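Local coordinates for protein actinorhodin polyketide putative beta-ketoacyl synthase 2 (Streptomyces coelicolor A3, PDB 1TQY) that acts as the chain length factor of the actinorhodin polyketide synthase, pairing with the ketosynthase subunit and probably helping to set the length of the polyketide chain, at residues 60-65 and 80-85; 112-117 and 194-199; 86-91 and 153-158; 106-111 and 147-152; 118-123 and 137-142. All coordinates share one frame; numbering follows the deposited sequence.

Contact 1. Residues 60-65 and 80-85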
# COMPACT_ATOMS: atom_id res chain seq x y z
N ASP B 60 -7.16 1.86 26.25
CA ASP B 60 -6.74 2.76 27.33
C ASP B 60 -5.75 2.20 28.32
O ASP B 60 -5.39 2.87 29.27
CB ASP B 60 -7.96 3.27 28.11
CG ASP B 60 -8.96 4.00 27.24
OD1 ASP B 60 -8.55 4.88 26.45
OD2 ASP B 60 -10.16 3.69 27.36
N ASP B 61 -5.31 0.97 28.12
CA ASP B 61 -4.36 0.38 29.06
C ASP B 61 -3.02 0.13 28.41
O ASP B 61 -2.26 -0.75 28.82
CB ASP B 61 -4.92 -0.93 29.60
CG ASP B 61 -5.37 -1.86 28.49
OD1 ASP B 61 -5.76 -3.00 28.80
OD2 ASP B 61 -5.34 -1.43 27.32
N PHE B 62 -2.72 0.92 27.37
CA PHE B 62 -1.46 0.79 26.65
C PHE B 62 -0.62 2.04 26.87
O PHE B 62 -0.96 3.12 26.40
CB PHE B 62 -1.71 0.62 25.15
CG PHE B 62 -0.44 0.56 24.33
CD1 PHE B 62 0.40 -0.55 24.41
CD2 PHE B 62 -0.10 1.61 23.46
CE1 PHE B 62 1.56 -0.62 23.63
CE2 PHE B 62 1.06 1.55 22.69
CZ PHE B 62 1.89 0.43 22.77
N HIS B 63 0.48 1.90 27.59
CA HIS B 63 1.36 3.04 27.81
C HIS B 63 2.61 2.72 27.00
O HIS B 63 3.45 1.93 27.44
CB HIS B 63 1.69 3.19 29.29
CG HIS B 63 2.48 4.42 29.60
ND1 HIS B 63 3.64 4.40 30.35
CD2 HIS B 63 2.30 5.72 29.24
CE1 HIS B 63 4.13 5.62 30.43
NE2 HIS B 63 3.34 6.44 29.77
N ALA B 64 2.73 3.33 25.83
CA ALA B 64 3.85 3.08 24.93
C ALA B 64 5.20 2.90 25.61
O ALA B 64 5.87 1.89 25.40
CB ALA B 64 3.94 4.18 23.88
N PRO B 65 5.62 3.86 26.46
CA PRO B 65 6.91 3.76 27.15
C PRO B 65 7.14 2.42 27.84
O PRO B 65 8.28 2.03 28.06
CB PRO B 65 6.87 4.93 28.13
CG PRO B 65 6.06 5.95 27.39
CD PRO B 65 4.92 5.10 26.84
N THR B 80 1.68 2.99 15.03
CA THR B 80 2.91 2.22 14.86
C THR B 80 3.39 1.54 16.15
O THR B 80 3.91 0.42 16.12
CB THR B 80 4.02 3.11 14.29
OG1 THR B 80 3.59 3.63 13.02
CG2 THR B 80 5.31 2.31 14.10
N ARG B 81 3.20 2.21 17.27
CA ARG B 81 3.61 1.65 18.56
C ARG B 81 2.80 0.40 18.87
O ARG B 81 3.32 -0.59 19.41
CB ARG B 81 3.44 2.68 19.67
CG ARG B 81 4.28 3.91 19.44
CD ARG B 81 3.94 4.95 20.46
NE ARG B 81 4.74 6.16 20.35
CZ ARG B 81 4.59 7.19 21.17
NH1 ARG B 81 3.68 7.14 22.14
NH2 ARG B 81 5.35 8.27 21.04
N LEU B 82 1.52 0.45 18.52
CA LEU B 82 0.64 -0.68 18.73
C LEU B 82 1.06 -1.84 17.82
O LEU B 82 1.11 -2.99 18.25
CB LEU B 82 -0.81 -0.27 18.46
CG LEU B 82 -1.37 0.67 19.52
CD1 LEU B 82 -2.56 1.45 18.98
CD2 LEU B 82 -1.75 -0.12 20.74
N ALA B 83 1.39 -1.52 16.57
CA ALA B 83 1.81 -2.52 15.60
C ALA B 83 3.12 -3.19 16.01
O ALA B 83 3.29 -4.39 15.83
CB ALA B 83 1.97 -1.87 14.22
N LEU B 84 4.06 -2.41 16.54
CA LEU B 84 5.34 -2.96 16.97
C LEU B 84 5.11 -3.86 18.18
O LEU B 84 5.75 -4.90 18.31
CB LEU B 84 6.32 -1.83 17.33
CG LEU B 84 6.91 -0.97 16.20
CD1 LEU B 84 7.59 0.27 16.78
CD2 LEU B 84 7.91 -1.79 15.40
N THR B 85 4.20 -3.46 19.07
CA THR B 85 3.93 -4.25 20.26
C THR B 85 3.29 -5.56 19.84
O THR B 85 3.65 -6.64 20.32
CB THR B 85 2.98 -3.52 21.19
OG1 THR B 85 3.54 -2.25 21.53
CG2 THR B 85 2.72 -4.33 22.44
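Arg81, one turn into helix 78-93, meets the segment 60-65 twice. Its CB lies 4.0 Å from CE2 of Phe62, and its extended chain then runs on past Ala64, whose CB sits 3.5 Å from Arg81 CD and 3.4 Å from Arg81 NH1. Alanine suits this place because its small CB packs directly against the arginine chain, so the loop can come close. The guanidinium finds its polar partners beyond both segments, NH2 on the carbonyl oxygen of Leu73 and NE on Thr76. Leu82 follows and brings CD2 over one face of the Phe62 ring, 3.8 Å from the centroid and 18° off the normal, a CH-pi contact in which a leucine methyl is laid on an aromatic face. The backbone N of Ala64 lies over the opposite face, toward the rim. The CB of Phe62 already points at the helix, and CG anti to the backbone N (chi1 177°) carries the ring on in between. A turn after Arg81, Thr85 OG1 lies 3.3 Å from Phe62 CE1, at the ring edge and near its plane. That hydroxyl is already spent on the helix: Thr85 OG1 donates to Arg81 O at 2.7 Å, while Thr85 N reaches the same oxygen from the other face of the carbonyl plane. Phe62 also touches Leu24 of strand 23-24 and the ring of His67. Through this one phenylalanine the loop entering helix 64-67 packs onto the flank of helix 78-93, in the N-terminal half of the ketosynthase fold; on its other sides the helix segment packs Leu82 and Ala83 on Val195 of strand 189-196, and Thr80 hydrogen-bonds to Asn148 of helix 147-156.

Contact 2. Residues 112-117 and 194-199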
# COMPACT_ATOMS: atom_id res chain seq x y z
N ASN B 112 -2.29 -0.61 5.78
CA ASN B 112 -2.38 0.62 6.57
C ASN B 112 -3.43 1.50 5.91
O ASN B 112 -3.37 1.76 4.71
CB ASN B 112 -1.03 1.34 6.59
CG ASN B 112 -0.86 2.22 7.81
OD1 ASN B 112 -1.81 2.88 8.25
ND2 ASN B 112 0.35 2.24 8.36
N ALA B 113 -4.41 1.96 6.67
CA ALA B 113 -5.46 2.79 6.09
C ALA B 113 -5.30 4.30 6.28
O ALA B 113 -5.46 5.08 5.34
CB ALA B 113 -6.80 2.33 6.63
N CYS B 114 -4.98 4.71 7.51
CA CYS B 114 -4.84 6.12 7.87
C CYS B 114 -3.40 6.57 8.01
O CYS B 114 -3.12 7.76 7.95
CB CYS B 114 -5.54 6.39 9.20
SG CYS B 114 -7.20 5.72 9.30
N GLY B 115 -2.50 5.61 8.23
CA GLY B 115 -1.10 5.96 8.42
C GLY B 115 -0.98 6.63 9.78
O GLY B 115 -1.90 6.56 10.59
N GLY B 116 0.15 7.29 10.03
CA GLY B 116 0.34 7.96 11.30
C GLY B 116 -0.35 9.30 11.30
O GLY B 116 0.31 10.33 11.33
N PHE B 117 -1.68 9.29 11.30
CA PHE B 117 -2.43 10.54 11.25
C PHE B 117 -2.31 11.47 12.46
O PHE B 117 -2.21 12.68 12.28
CB PHE B 117 -3.91 10.25 10.94
CG PHE B 117 -4.57 11.35 10.15
CD1 PHE B 117 -4.22 11.56 8.82
CD2 PHE B 117 -5.48 12.21 10.75
CE1 PHE B 117 -4.76 12.62 8.10
CE2 PHE B 117 -6.02 13.28 10.03
CZ PHE B 117 -5.66 13.48 8.70
N GLY B 194 -2.12 -5.70 10.41
CA GLY B 194 -2.40 -4.29 10.28
C GLY B 194 -2.92 -3.76 11.60
O GLY B 194 -3.43 -4.50 12.45
N VAL B 195 -2.78 -2.46 11.74
CA VAL B 195 -3.20 -1.72 12.91
C VAL B 195 -3.48 -0.31 12.44
O VAL B 195 -2.72 0.24 11.65
CB VAL B 195 -2.08 -1.66 13.98
CG1 VAL B 195 -2.46 -0.69 15.08
CG2 VAL B 195 -1.85 -3.05 14.59
N ASP B 196 -4.59 0.27 12.88
CA ASP B 196 -4.91 1.64 12.52
C ASP B 196 -5.33 2.35 13.79
O ASP B 196 -5.67 1.71 14.78
CB ASP B 196 -6.07 1.74 11.51
CG ASP B 196 -5.60 1.85 10.07
OD1 ASP B 196 -5.69 0.84 9.33
OD2 ASP B 196 -5.15 2.95 9.66
N SER B 197 -5.29 3.68 13.74
CA SER B 197 -5.70 4.54 14.85
C SER B 197 -5.83 5.94 14.27
O SER B 197 -4.90 6.45 13.65
CB SER B 197 -4.66 4.56 15.96
OG SER B 197 -5.10 5.41 17.01
N ALA B 198 -6.99 6.56 14.44
CA ALA B 198 -7.21 7.89 13.93
C ALA B 198 -8.09 8.63 14.94
O ALA B 198 -9.14 9.16 14.59
CB ALA B 198 -7.88 7.83 12.59
N LEU B 199 -7.63 8.65 16.19
CA LEU B 199 -8.36 9.26 17.27
C LEU B 199 -7.89 10.65 17.67
O LEU B 199 -7.70 10.94 18.85
CB LEU B 199 -8.34 8.33 18.49
CG LEU B 199 -9.03 7.00 18.23
CD1 LEU B 199 -9.00 6.15 19.49
CD2 LEU B 199 -10.48 7.25 17.80
O HOH W 1 -3.39 4.46 11.37
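The loop 112-117 curls past the end of strand 189-196 with Cys114 CA 6.5 Å from Asp196 CA, near enough for one side chain to reach from the strand to the loop backbone. That side chain is Asp196. Its OD2 accepts from Cys114 N at 2.8 Å, with an N-H...O angle of 160°, on the syn side and somewhat out of the carboxylate plane. Ala113 N reaches both Asp196 OD1 and Asp196 OD2 at 3.2 Å, the bond to OD2 weak and the one to OD1 less sure. Asp196 OD1 also meets Ser343 OG, though its position is less certain. The turn that presents these N-H groups is braced by Asn112, whose OD1 takes the N-H of Gly115 at 2.8 Å from above its carbonyl plane, an Asx motif; Gly115 itself has a positive phi (71°), readily taken up by a residue without a side chain. A water accepts from Ser197 N and lies within bonding distance of Gly115 O and Asp196 OD2, with more acceptors around it than its protons can serve at once. The small pair Cys114 SG and Ala198 CB meets at 4.0 Å, and Ala113, Cys114 and Phe117 also pack on apolar side chains of the other protein chain. Several donors converge on this buried carboxylate, consistent with an ionised Asp196.

Contact 3. Residues 86-91 and 153-158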
# COMPACT_ATOMS: atom_id res chain seq x y z
N ALA B 86 2.34 -5.44 18.92
CA ALA B 86 1.63 -6.59 18.38
C ALA B 86 2.63 -7.51 17.70
O ALA B 86 2.66 -8.71 17.97
CB ALA B 86 0.58 -6.12 17.38
N ALA B 87 3.46 -6.95 16.82
CA ALA B 87 4.44 -7.74 16.10
C ALA B 87 5.37 -8.51 17.03
O ALA B 87 5.60 -9.70 16.84
CB ALA B 87 5.25 -6.84 15.16
N ASP B 88 5.90 -7.84 18.05
CA ASP B 88 6.81 -8.51 18.98
C ASP B 88 6.12 -9.69 19.66
O ASP B 88 6.68 -10.80 19.70
CB ASP B 88 7.32 -7.52 20.03
CG ASP B 88 8.28 -8.16 21.01
OD1 ASP B 88 9.37 -8.60 20.59
OD2 ASP B 88 7.94 -8.23 22.22
N TRP B 89 4.92 -9.46 20.18
CA TRP B 89 4.14 -10.51 20.84
C TRP B 89 3.85 -11.70 19.93
O TRP B 89 3.84 -12.85 20.37
CB TRP B 89 2.80 -9.96 21.37
CG TRP B 89 2.94 -9.08 22.58
CD1 TRP B 89 4.03 -8.99 23.40
CD2 TRP B 89 1.95 -8.19 23.12
NE1 TRP B 89 3.78 -8.09 24.41
CE2 TRP B 89 2.52 -7.59 24.27
CE3 TRP B 89 0.64 -7.84 22.75
CZ2 TRP B 89 1.82 -6.65 25.05
CZ3 TRP B 89 -0.05 -6.91 23.52
CH2 TRP B 89 0.54 -6.33 24.67
N ALA B 90 3.61 -11.41 18.65
CA ALA B 90 3.32 -12.46 17.68
C ALA B 90 4.55 -13.35 17.44
O ALA B 90 4.44 -14.57 17.37
CB ALA B 90 2.86 -11.84 16.36
N LEU B 91 5.72 -12.72 17.32
CA LEU B 91 6.97 -13.45 17.11
C LEU B 91 7.32 -14.34 18.30
O LEU B 91 7.84 -15.44 18.12
CB LEU B 91 8.12 -12.49 16.82
CG LEU B 91 8.20 -11.92 15.40
CD1 LEU B 91 9.30 -10.86 15.31
CD2 LEU B 91 8.50 -13.07 14.42
N SER B 153 10.25 -4.32 10.15
CA SER B 153 11.40 -4.87 9.43
C SER B 153 12.73 -4.57 10.15
O SER B 153 13.53 -5.47 10.42
CB SER B 153 11.44 -4.29 8.01
OG SER B 153 12.74 -4.39 7.45
N ILE B 154 12.94 -3.29 10.43
CA ILE B 154 14.15 -2.82 11.09
C ILE B 154 14.32 -3.38 12.50
O ILE B 154 15.41 -3.77 12.90
CB ILE B 154 14.15 -1.28 11.18
CG1 ILE B 154 14.20 -0.69 9.78
CG2 ILE B 154 15.34 -0.79 12.01
CD1 ILE B 154 14.08 0.79 9.76
N ARG B 155 13.23 -3.41 13.26
CA ARG B 155 13.32 -3.89 14.62
C ARG B 155 13.64 -5.37 14.74
O ARG B 155 14.22 -5.79 15.74
CB ARG B 155 12.02 -3.61 15.38
CG ARG B 155 12.26 -3.56 16.88
CD ARG B 155 11.00 -3.80 17.64
NE ARG B 155 11.18 -3.64 19.08
CZ ARG B 155 10.21 -3.86 19.96
NH1 ARG B 155 9.02 -4.26 19.55
NH2 ARG B 155 10.44 -3.68 21.26
N HIS B 156 13.28 -6.17 13.74
CA HIS B 156 13.56 -7.59 13.85
C HIS B 156 14.60 -8.09 12.86
O HIS B 156 14.90 -9.28 12.81
CB HIS B 156 12.24 -8.36 13.73
CG HIS B 156 11.23 -7.96 14.75
ND1 HIS B 156 11.34 -8.31 16.08
CD2 HIS B 156 10.15 -7.14 14.67
CE1 HIS B 156 10.37 -7.73 16.77
NE2 HIS B 156 9.64 -7.02 15.93
N GLY B 157 15.17 -7.16 12.09
CA GLY B 157 16.18 -7.53 11.12
C GLY B 157 15.65 -8.44 10.04
O GLY B 157 16.32 -9.39 9.62
N MET B 158 14.44 -8.15 9.57
CA MET B 158 13.83 -8.94 8.51
C MET B 158 14.13 -8.26 7.18
O MET B 158 13.79 -7.10 7.00
CB MET B 158 12.32 -9.05 8.76
CG MET B 158 12.02 -9.77 10.05
SD MET B 158 10.29 -10.09 10.35
CE MET B 158 10.41 -10.87 12.00
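Leu91 lays its CD1 methyl over one face of the His156 ring, 3.5 Å from the centroid and 16° off the normal, a CH-pi contact; Arg155 CB sits toward the rim of the opposite face. The same methyl meets Met158 end to end, Met158 CE lying 3.5 Å from Leu91 CD1, tighter than carbons usually pack. Methionine suits the place because its extended, unbranched chain can carry a single methyl to the leucine. At the imidazole edge the Asp88 carboxylate is nearly coplanar with the ring, and Asp88 OD1 stands 4.0 Å from His156 CE1. The contact joins helix 78-93 to the C-terminal end of helix 147-156 and the turn that follows it. There Met158 N bonds back to Ser153 O at 3.0 Å and Gly157 N, weakly, to Ile154 O; with the positive phi of Gly157 this makes a Schellman motif, the turn that brings Met158 round toward Leu91. Ser153 OG adds a bond to Met158 O. Arg155 reaches the same helix, its NH1 3.7 Å from Asp88 CB, but no N-H points at the carboxylate, so the opposite charges merely lie near each other. Pro98 touches Leu91, His156 and Met158, and Val191 of strand 189-196 packs against both Leu91 and Met158.

Contact 4. Residues 106-111 and 147-152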
# COMPACT_ATOMS: atom_id res chain seq x y z
N MET B 106 12.87 -13.76 6.08
CA MET B 106 11.81 -13.14 6.86
C MET B 106 11.26 -11.91 6.17
O MET B 106 11.98 -10.94 5.92
CB MET B 106 12.32 -12.78 8.25
CG MET B 106 12.76 -13.99 9.05
SD MET B 106 13.35 -13.53 10.68
CE MET B 106 15.01 -12.90 10.28
N GLY B 107 9.97 -11.95 5.86
CA GLY B 107 9.33 -10.82 5.20
C GLY B 107 8.29 -10.13 6.06
O GLY B 107 7.91 -10.63 7.12
N VAL B 108 7.84 -8.96 5.62
CA VAL B 108 6.84 -8.22 6.36
C VAL B 108 5.81 -7.59 5.42
O VAL B 108 6.15 -6.78 4.55
CB VAL B 108 7.49 -7.10 7.23
CG1 VAL B 108 6.42 -6.30 7.96
CG2 VAL B 108 8.44 -7.72 8.26
N VAL B 109 4.55 -7.99 5.58
CA VAL B 109 3.46 -7.47 4.76
C VAL B 109 2.34 -6.95 5.64
O VAL B 109 1.67 -7.72 6.33
CB VAL B 109 2.89 -8.56 3.84
CG1 VAL B 109 1.86 -7.93 2.90
CG2 VAL B 109 4.00 -9.22 3.05
N THR B 110 2.12 -5.63 5.61
CA THR B 110 1.07 -5.02 6.40
C THR B 110 0.12 -4.19 5.58
O THR B 110 0.43 -3.84 4.44
CB THR B 110 1.64 -4.03 7.44
OG1 THR B 110 2.33 -2.97 6.75
CG2 THR B 110 2.57 -4.73 8.42
N ALA B 111 -1.03 -3.89 6.15
CA ALA B 111 -1.99 -3.02 5.47
C ALA B 111 -2.05 -1.78 6.37
O ALA B 111 -1.87 -1.88 7.58
CB ALA B 111 -3.35 -3.69 5.37
N VAL B 147 5.05 2.96 6.82
CA VAL B 147 5.69 3.03 8.13
C VAL B 147 5.75 1.76 8.97
O VAL B 147 6.83 1.35 9.40
CB VAL B 147 5.12 4.21 9.01
CG1 VAL B 147 3.64 3.98 9.36
CG2 VAL B 147 5.95 4.34 10.28
N ASN B 148 4.62 1.10 9.19
CA ASN B 148 4.64 -0.10 10.02
C ASN B 148 5.40 -1.29 9.44
O ASN B 148 5.89 -2.15 10.19
CB ASN B 148 3.22 -0.49 10.40
CG ASN B 148 2.51 0.64 11.08
OD1 ASN B 148 3.12 1.38 11.85
ND2 ASN B 148 1.22 0.79 10.81
N THR B 149 5.52 -1.36 8.13
CA THR B 149 6.27 -2.47 7.55
C THR B 149 7.76 -2.19 7.78
O THR B 149 8.49 -3.05 8.27
CB THR B 149 5.98 -2.63 6.04
OG1 THR B 149 4.66 -3.17 5.87
CG2 THR B 149 6.97 -3.57 5.40
N GLY B 150 8.18 -0.98 7.45
CA GLY B 150 9.57 -0.60 7.64
C GLY B 150 10.05 -0.65 9.08
O GLY B 150 11.19 -1.05 9.33
N GLN B 151 9.21 -0.26 10.03
CA GLN B 151 9.61 -0.28 11.44
C GLN B 151 9.67 -1.71 11.97
O GLN B 151 10.56 -2.05 12.74
CB GLN B 151 8.64 0.55 12.30
CG GLN B 151 8.72 2.07 12.09
CD GLN B 151 9.98 2.71 12.67
OE1 GLN B 151 10.08 3.93 12.76
NE2 GLN B 151 10.95 1.88 13.07
N ILE B 152 8.71 -2.54 11.56
CA ILE B 152 8.73 -3.93 12.02
C ILE B 152 9.98 -4.60 11.42
O ILE B 152 10.70 -5.33 12.12
CB ILE B 152 7.44 -4.66 11.59
CG1 ILE B 152 6.26 -4.10 12.41
CG2 ILE B 152 7.57 -6.15 11.80
CD1 ILE B 152 4.89 -4.63 11.99
O HOH W 2 2.62 -0.13 7.16
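Strand 106-111 runs between strands 163-166 and 189-196, and helix 147-156 packs along one of its faces through Val108, Thr110, Thr149 and Ile152. The two segments run nearly antiparallel, their N-to-C directions 154° apart, with axes 7.8 Å from each other at closest approach. Val108 and Thr110 both point toward the helix, as alternate residues of a strand do. Val108 CG1 lies between Thr149 CG2, at 3.8 Å, and Ile152 CG2, and Val108 CG2 touches Ile152 CG2 too, at 4.0 Å, so beta-branched side chains fill the layer between strand and helix. Thr149 CG2 also rests 3.4 Å from Val108 O. Further along, Thr110 OG1 comes to 2.5 Å from Thr149 OG1, very short for two hydroxyls and therefore of doubtful exact length; which of them gives the proton is left open. Thr110 holds its hydroxyl between the backbone N and the carbonyl carbon (chi1 61°), the crowded position, and this turns it to the helix. A water 2.9 Å from Thr110 OG1 also receives a weak bond from Thr149 N, while Thr149 OG1 bonds outside to Ser163 O, tying the helix to the adjoining strand as well. On the other face of the strand, Val109 and Ala111 point away and meet helix 171-185. A strand layer with helices on both faces is characteristic of the layered alpha-beta architecture of the thiolase fold, to which beta-ketoacyl synthases belong.

Contact 5. Residues 118-123 and 137-142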
# COMPACT_ATOMS: atom_id res chain seq x y z
N ASP B 118 -2.32 10.94 13.69
CA ASP B 118 -2.18 11.79 14.86
C ASP B 118 -0.86 12.55 14.71
O ASP B 118 -0.80 13.76 14.89
CB ASP B 118 -2.14 10.97 16.15
CG ASP B 118 -1.88 11.84 17.38
OD1 ASP B 118 -2.82 12.46 17.90
OD2 ASP B 118 -0.72 11.91 17.82
N PHE B 119 0.18 11.82 14.35
CA PHE B 119 1.49 12.42 14.18
C PHE B 119 1.48 13.49 13.09
O PHE B 119 1.96 14.60 13.31
CB PHE B 119 2.54 11.35 13.85
CG PHE B 119 3.97 11.83 14.00
CD1 PHE B 119 4.53 12.71 13.09
CD2 PHE B 119 4.72 11.42 15.10
CE1 PHE B 119 5.83 13.19 13.26
CE2 PHE B 119 6.02 11.90 15.28
CZ PHE B 119 6.58 12.78 14.35
N THR B 120 0.94 13.17 11.92
CA THR B 120 0.96 14.17 10.85
C THR B 120 0.09 15.40 11.14
O THR B 120 0.43 16.50 10.70
CB THR B 120 0.56 13.53 9.48
OG1 THR B 120 1.00 14.39 8.42
CG2 THR B 120 -0.95 13.36 9.35
N HIS B 121 -1.01 15.22 11.88
CA HIS B 121 -1.87 16.36 12.21
C HIS B 121 -1.06 17.37 13.03
O HIS B 121 -1.08 18.57 12.75
CB HIS B 121 -3.09 15.89 13.01
CG HIS B 121 -4.06 16.98 13.35
ND1 HIS B 121 -5.15 16.77 14.17
CD2 HIS B 121 -4.10 18.29 13.00
CE1 HIS B 121 -5.81 17.90 14.32
NE2 HIS B 121 -5.20 18.84 13.63
N ARG B 122 -0.35 16.88 14.03
CA ARG B 122 0.46 17.78 14.86
C ARG B 122 1.53 18.47 14.02
O ARG B 122 1.85 19.64 14.25
CB ARG B 122 1.13 16.99 16.00
CG ARG B 122 0.14 16.25 16.89
CD ARG B 122 0.81 15.28 17.83
NE ARG B 122 -0.19 14.53 18.58
CZ ARG B 122 -1.02 15.07 19.46
NH1 ARG B 122 -0.97 16.37 19.71
NH2 ARG B 122 -1.93 14.32 20.07
N GLU B 123 2.07 17.78 13.02
CA GLU B 123 3.10 18.41 12.18
C GLU B 123 2.48 19.46 11.27
O GLU B 123 3.12 20.47 10.96
CB GLU B 123 3.85 17.35 11.35
CG GLU B 123 4.76 16.43 12.18
CD GLU B 123 5.70 17.19 13.12
OE1 GLU B 123 6.24 18.25 12.71
OE2 GLU B 123 5.91 16.72 14.27
N VAL B 137 11.89 15.97 12.51
CA VAL B 137 12.77 15.30 11.58
C VAL B 137 12.22 13.90 11.28
O VAL B 137 12.74 13.20 10.41
CB VAL B 137 14.23 15.19 12.16
CG1 VAL B 137 14.86 16.58 12.23
CG2 VAL B 137 14.20 14.56 13.55
N TYR B 138 11.16 13.50 12.00
CA TYR B 138 10.54 12.18 11.80
C TYR B 138 9.27 12.23 10.94
O TYR B 138 8.73 11.20 10.55
CB TYR B 138 10.16 11.53 13.14
CG TYR B 138 11.29 11.50 14.13
CD1 TYR B 138 12.51 10.89 13.80
CD2 TYR B 138 11.16 12.12 15.37
CE1 TYR B 138 13.58 10.91 14.69
CE2 TYR B 138 12.22 12.15 16.28
CZ TYR B 138 13.43 11.54 15.93
OH TYR B 138 14.50 11.59 16.79
N GLU B 139 8.78 13.44 10.65
CA GLU B 139 7.56 13.57 9.85
C GLU B 139 7.73 12.89 8.50
O GLU B 139 6.75 12.45 7.90
CB GLU B 139 7.22 15.05 9.65
CG GLU B 139 6.09 15.32 8.66
CD GLU B 139 4.72 14.80 9.10
OE1 GLU B 139 4.58 14.19 10.18
OE2 GLU B 139 3.76 15.03 8.35
N SER B 140 8.97 12.79 8.05
CA SER B 140 9.30 12.17 6.76
C SER B 140 8.97 10.68 6.68
O SER B 140 8.81 10.14 5.59
CB SER B 140 10.78 12.38 6.43
OG SER B 140 11.59 11.87 7.48
N PHE B 141 8.86 10.01 7.83
CA PHE B 141 8.56 8.59 7.78
C PHE B 141 7.59 8.09 8.85
O PHE B 141 7.25 6.90 8.86
CB PHE B 141 9.85 7.77 7.87
CG PHE B 141 10.57 7.91 9.18
CD1 PHE B 141 11.65 8.77 9.31
CD2 PHE B 141 10.16 7.18 10.29
CE1 PHE B 141 12.32 8.90 10.52
CE2 PHE B 141 10.82 7.31 11.51
CZ PHE B 141 11.91 8.17 11.62
N ALA B 142 7.14 8.96 9.74
CA ALA B 142 6.21 8.56 10.80
C ALA B 142 4.77 8.49 10.31
O ALA B 142 3.95 7.82 10.91
CB ALA B 142 6.30 9.53 11.96
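Thr120 and Glu139 make the direct polar link: Thr120 OG1 donates to Glu139 OE2 at 2.8 Å, on the syn lone pair of that oxygen. Beside it the Phe119 ring is met from several directions. Ala142 CB stands over its centre, 3.7 Å from the centroid and 6° off the normal, a CH-pi contact for which a lone methyl is well sized. Glu139 OE1 lies at the ring edge and in its plane, 3.3 Å from Phe119 CD1, with carboxylate and ring nearly coplanar. The same oxygen, Glu139 OE1, is 3.0 Å from Glu123 CG, while Tyr138 CB touches the far end of the ring, 4.0 Å from Phe119 CZ. What brings the carboxylate here is the shape of the Glu139 chain, CG anti to the backbone N (chi1 172°) and then a bend at chi2. In the weakly bonded helix 139-142, Tyr138 O accepts from both Phe141 N and Ala142 N. Glu123 is held elsewhere, its OE1 by Ser136 N and its OE2 by a salt bridge to Lys126. Both helices also face the other protein chain, against which His121 stacks on an aromatic ring and Glu139 packs on an apolar side chain. Glu139 OE1 is buried and has no hydrogen-bond partner, with CH groups of Phe119 and Glu123 beside it, which might raise the pKa of Glu139; the nearby charge of Glu123 is probably partly offset by Lys126.

Overall arrangement
From the N terminus, contact 1 closes first, a short loop that sets 60-65 on helix 78-93 before any other contact opens. The same helix then opens contact 3, which closes at 153-158, at the end of helix 147-156. Within that loop lies contact 4, joining strand 106-111 to helix 147-156, and within contact 4 lies contact 5, between helices 117-129 and 139-142. Contact 2 opens at 112-117, inside contacts 3 and 4, and closes beyond both at 194-199; it crosses them and encloses contact 5. Val195 touches Leu82 and Ala83, bringing contacts 1 and 2 together, while Met158 and Met106 join contacts 3 and 4.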